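PDB 6IXO: myosin-2 from Saccharomyces cerevisiae, which moves organelles and other cargo along actin cables as a class V myosin heavy chain, this chain being its globular cargo-binding tail domain. Local coordinates for residues A[268-271]-A[272-276]; A[278-281]-A[282-286]. All coordinates share one frame; numbering follows the deposited sequence.

Contact 1. Residues A[268-271]-A[272-276]. With SO4 (sulfate ion), chain B.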
loop_
_atom_site.group_PDB
_atom_site.type_symbol
_atom_site.label_atom_id
_atom_site.label_comp_id
_atom_site.label_asym_id
_atom_site.label_seq_id
_atom_site.Cartn_x
_atom_site.Cartn_y
_atom_site.Cartn_z
ATOM N N GLU A 268 5.965 -17.125 3.124
ATOM C CA GLU A 268 4.709 -17.825 2.841
ATOM C C GLU A 268 3.908 -18.188 4.102
ATOM O O GLU A 268 2.665 -18.112 4.113
ATOM C CB GLU A 268 5.030 -19.075 2.000
ATOM C CG GLU A 268 3.859 -19.895 1.523
ATOM C CD GLU A 268 4.351 -21.198 0.827
ATOM O OE1 GLU A 268 5.451 -21.675 1.179
ATOM O OE2 GLU A 268 3.664 -21.722 -0.072
ATOM N N GLU A 269 4.601 -18.571 5.175
ATOM C CA GLU A 269 3.913 -18.981 6.406
ATOM C C GLU A 269 3.337 -17.723 7.104
ATOM O O GLU A 269 2.302 -17.769 7.733
ATOM C CB GLU A 269 4.875 -19.734 7.323
ATOM C CG GLU A 269 5.217 -21.129 6.790
ATOM C CD GLU A 269 4.089 -22.093 7.062
ATOM O OE1 GLU A 269 3.311 -21.865 8.045
ATOM O OE2 GLU A 269 3.972 -23.087 6.320
ATOM N N TRP A 270 4.041 -16.607 6.968
ATOM C CA TRP A 270 3.520 -15.344 7.482
ATOM C C TRP A 270 2.177 -15.024 6.785
ATOM O O TRP A 270 1.186 -14.626 7.444
ATOM C CB TRP A 270 4.539 -14.199 7.275
ATOM C CG TRP A 270 3.980 -12.870 7.718
ATOM C CD1 TRP A 270 4.071 -12.305 8.965
ATOM C CD2 TRP A 270 3.217 -11.970 6.924
ATOM N NE1 TRP A 270 3.410 -11.095 8.988
ATOM C CE2 TRP A 270 2.887 -10.861 7.744
ATOM C CE3 TRP A 270 2.796 -11.976 5.587
ATOM C CZ2 TRP A 270 2.120 -9.787 7.279
ATOM C CZ3 TRP A 270 2.045 -10.887 5.122
ATOM C CH2 TRP A 270 1.717 -9.825 5.969
ATOM N N CYS A 271 2.142 -15.185 5.460
ATOM C CA CYS A 271 0.923 -14.954 4.664
ATOM C C CYS A 271 -0.228 -15.767 5.191
ATOM O O CYS A 271 -1.356 -15.275 5.338
ATOM C CB CYS A 271 1.171 -15.295 3.196
ATOM S SG CYS A 271 2.250 -14.107 2.387
ATOM N N LYS A 272 0.065 -17.018 5.522
ATOM C CA LYS A 272 -0.956 -17.903 6.024
ATOM C C LYS A 272 -1.566 -17.474 7.363
ATOM O O LYS A 272 -2.717 -17.757 7.627
ATOM C CB LYS A 272 -0.389 -19.338 6.161
ATOM C CG LYS A 272 -0.113 -20.012 4.833
ATOM C CD LYS A 272 0.459 -21.405 5.064
ATOM C CE LYS A 272 1.278 -21.897 3.877
ATOM N NZ LYS A 272 0.498 -22.435 2.726
ATOM N N THR A 273 -0.809 -16.818 8.226
ATOM C CA THR A 273 -1.400 -16.467 9.502
ATOM C C THR A 273 -1.900 -15.031 9.520
ATOM O O THR A 273 -2.399 -14.562 10.545
ATOM C CB THR A 273 -0.414 -16.651 10.634
ATOM O OG1 THR A 273 0.840 -16.070 10.260
ATOM C CG2 THR A 273 -0.246 -18.119 10.888
ATOM N N HIS A 274 -1.773 -14.344 8.391
ATOM C CA HIS A 274 -2.134 -12.923 8.341
ATOM C C HIS A 274 -3.173 -12.631 7.295
ATOM O O HIS A 274 -3.193 -11.554 6.715
ATOM C CB HIS A 274 -0.879 -12.074 8.117
ATOM C CG HIS A 274 -0.029 -12.011 9.335
ATOM N ND1 HIS A 274 0.853 -13.014 9.676
ATOM C CD2 HIS A 274 -0.044 -11.146 10.376
ATOM C CE1 HIS A 274 1.391 -12.739 10.856
ATOM N NE2 HIS A 274 0.868 -11.605 11.297
ATOM N N GLY A 275 -4.042 -13.600 7.056
ATOM C CA GLY A 275 -5.236 -13.327 6.277
ATOM C C GLY A 275 -5.152 -13.595 4.788
ATOM O O GLY A 275 -6.144 -13.485 4.079
ATOM N N LEU A 276 -3.982 -13.947 4.287
ATOM C CA LEU A 276 -3.898 -14.199 2.866
ATOM C C LEU A 276 -4.041 -15.679 2.578
ATOM O O LEU A 276 -3.559 -16.509 3.330
ATOM C CB LEU A 276 -2.578 -13.692 2.308
ATOM C CG LEU A 276 -2.199 -12.230 2.512
ATOM C CD1 LEU A 276 -1.064 -11.987 1.596
ATOM C CD2 LEU A 276 -3.344 -11.306 2.174
HETATM S S SO4 B . 2.055 -11.112 14.628
HETATM O O1 SO4 B . 2.838 -12.206 14.062
HETATM O O2 SO4 B . 2.949 -10.076 15.140
HETATM O O3 SO4 B . 1.219 -11.627 15.708
HETATM O O4 SO4 B . 1.204 -10.538 13.594
#

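Contact 2. Residues A[278-281]-A[282-286]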
loop_
_atom_site.group_PDB
_atom_site.type_symbol
_atom_site.label_atom_id
_atom_site.label_comp_id
_atom_site.label_asym_id
_atom_site.label_seq_id
_atom_site.Cartn_x
_atom_site.Cartn_y
_atom_site.Cartn_z
ATOM N N ASP A 278 -3.603 -16.460 -0.836
ATOM C CA ASP A 278 -2.970 -16.472 -2.156
ATOM C C ASP A 278 -1.488 -16.094 -2.116
ATOM O O ASP A 278 -0.856 -15.867 -3.164
ATOM C CB ASP A 278 -3.723 -15.530 -3.094
ATOM C CG ASP A 278 -4.275 -14.315 -2.374
ATOM O OD1 ASP A 278 -5.397 -13.890 -2.715
ATOM O OD2 ASP A 278 -3.593 -13.790 -1.466
ATOM N N GLY A 279 -0.929 -16.018 -0.912
ATOM C CA GLY A 279 0.495 -15.731 -0.769
ATOM C C GLY A 279 1.355 -16.745 -1.510
ATOM O O GLY A 279 2.331 -16.392 -2.170
ATOM N N THR A 280 0.978 -18.015 -1.423
ATOM C CA THR A 280 1.702 -19.067 -2.132
ATOM C C THR A 280 1.727 -18.765 -3.634
ATOM O O THR A 280 2.778 -18.836 -4.274
ATOM C CB THR A 280 1.073 -20.420 -1.844
ATOM O OG1 THR A 280 1.258 -20.705 -0.456
ATOM C CG2 THR A 280 1.722 -21.514 -2.664
ATOM N N GLU A 281 0.589 -18.342 -4.184
ATOM C CA GLU A 281 0.518 -18.019 -5.615
ATOM C C GLU A 281 1.418 -16.823 -6.017
ATOM O O GLU A 281 2.107 -16.873 -7.047
ATOM C CB GLU A 281 -0.932 -17.750 -6.023
ATOM C CG GLU A 281 -1.062 -17.135 -7.400
ATOM C CD GLU A 281 -2.507 -16.986 -7.837
ATOM O OE1 GLU A 281 -3.386 -16.851 -6.954
ATOM O OE2 GLU A 281 -2.756 -17.012 -9.063
ATOM N N CYS A 282 1.443 -15.775 -5.196
ATOM C CA CYS A 282 2.330 -14.643 -5.439
ATOM C C CYS A 282 3.833 -15.002 -5.437
ATOM O O CYS A 282 4.630 -14.234 -5.975
ATOM C CB CYS A 282 2.128 -13.561 -4.395
ATOM S SG CYS A 282 0.430 -12.917 -4.345
ATOM N N LEU A 283 4.230 -16.107 -4.798
ATOM C CA LEU A 283 5.679 -16.352 -4.619
ATOM C C LEU A 283 6.128 -17.543 -5.433
ATOM O O LEU A 283 7.207 -18.121 -5.197
ATOM C CB LEU A 283 6.026 -16.580 -3.131
ATOM C CG LEU A 283 5.713 -15.418 -2.173
ATOM C CD1 LEU A 283 5.697 -15.892 -0.712
ATOM C CD2 LEU A 283 6.736 -14.323 -2.392
ATOM N N GLN A 284 5.297 -17.923 -6.382
ATOM C CA GLN A 284 5.522 -19.203 -7.037
ATOM C C GLN A 284 6.857 -19.280 -7.775
ATOM O O GLN A 284 7.415 -20.358 -7.907
ATOM C CB GLN A 284 4.383 -19.516 -8.014
ATOM C CG GLN A 284 3.234 -20.359 -7.434
ATOM C CD GLN A 284 3.684 -21.506 -6.522
ATOM O OE1 GLN A 284 4.200 -22.528 -6.984
ATOM N NE2 GLN A 284 3.475 -21.339 -5.222
ATOM N N HIS A 285 7.373 -18.173 -8.294
ATOM C CA HIS A 285 8.620 -18.315 -9.040
ATOM C C HIS A 285 9.754 -18.604 -8.118
ATOM O O HIS A 285 10.657 -19.362 -8.483
ATOM C CB HIS A 285 8.935 -17.060 -9.872
ATOM C CG HIS A 285 7.872 -16.744 -10.876
ATOM N ND1 HIS A 285 6.874 -15.810 -10.646
ATOM C CD2 HIS A 285 7.616 -17.272 -12.098
ATOM C CE1 HIS A 285 6.069 -15.754 -11.691
ATOM N NE2 HIS A 285 6.496 -16.628 -12.591
ATOM N N LEU A 286 9.760 -17.950 -6.962
ATOM C CA LEU A 286 10.782 -18.248 -5.929
ATOM C C LEU A 286 10.597 -19.654 -5.361
ATOM O O LEU A 286 11.563 -20.439 -5.188
ATOM C CB LEU A 286 10.705 -17.233 -4.782
ATOM C CG LEU A 286 11.129 -15.834 -5.195
ATOM C CD1 LEU A 286 10.917 -14.902 -4.014
ATOM C CD2 LEU A 286 12.647 -15.902 -5.582
#

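Contact 1. Residues A[268-271]-A[272-276]
Trp270 and His274, one turn apart where helix 254-273 runs out, lie ring on ring in an offset stack: the imidazole and the indole's five-membered ring have centroids 3.7 Å apart and planes within 12° of parallel. Nearer the backbone, His274 CB sits over the six-membered half of the indole as a CH-pi contact. The torsion about CA-CB (chi1 176°) sets the Trp270 indole outward from the helix, beside its own carbonyl carbon, where one face is presented to His274.

Histidine suits this place because both its nitrogens find acceptors. His274 ND1 donates to Trp270 O at 2.8 Å, with that oxygen nearly in the imidazole plane, while His274 NE2 gives an almost straight bond of 2.6 Å to O4 of a sulfate ion, probably from the crystallisation liquor. With both nitrogens donating, the ring is probably protonated, and the sulfate would stabilise that charge. Trp270 O also accepts from Thr273 OG1 (3.2 Å), which comes from the opposite face of the carbonyl plane. Cys271 O is likewise doubly used, by His274 N and, at 3.1 Å, by Leu276 N. Gly275, at a positive phi of 94°, lets the chain turn between them.

Trp270 NE1 is satisfied by Asn210 of helix 202-218, against which the indole packs, whereas Cys271 and Leu276, touching through SG and CD1, face helix 223-247.

Contact 2. Residues A[278-281]-A[282-286]
Gln284 folds its side chain back over the preceding turn and uses its amide to grip the backbone of Thr280. Gln284 NE2 donates to Thr280 O at 2.8 Å in a fairly straight bond, the oxygen lying close to the amide plane; a bend at chi2 (-41°) brings the amide round to it. Leu283 N reaches the same oxygen at 3.1 Å from the opposite face of the carbonyl, so two donors hold it. Glutamine fits because its other end, OE1, can accept from Gln288 one turn on. Were this residue an alanine, Thr280 O would probably be left with Leu283 N as its one strong donor in this contact, and Gln288 NE2 would lose the OE1 it donates to. Gln284 NE2 also touches Thr280 CG2 at 3.1 Å.

The tight side is the buried one. Cys282 N bonds to Asp278 O at 3.1 Å, and its small side chain packs on Thr231, Leu234 and Asn235 of helix 223-247, while Leu283 rests its CG 3.5 Å from Gly279 O. On the solvent side, Glu281 stretches its extended chain outwards, and only its CB and CG stay near the next residue's backbone.

This is a helix-to-helix junction in the DIL domain: the short, weakly bonded helix 279-282 gives way, Leu283 takes the N-cap position, and helix 284-294 begins.

Along the chain the two contacts come in series, neither nested nor crossed. Contact 1 closes the turn that ends helix 254-273; a few residues later contact 2 closes the short helix 279-282 and leads into helix 284-294. Their centres are about 12 Å apart, and the chain turns back between them, so that they touch directly: Glu268 OE2 probably hydrogen-bonds Thr280 OG1 at 2.6 Å, Cys271 SG packs on Gly279 CA, and Leu283 CD1 lies near Glu268 N. Both also lean on helix 223-247, contact 1 through Cys271 and Leu276, contact 2 through Cys282, so consecutive helices of the DIL domain are tied together in this all-helical tail.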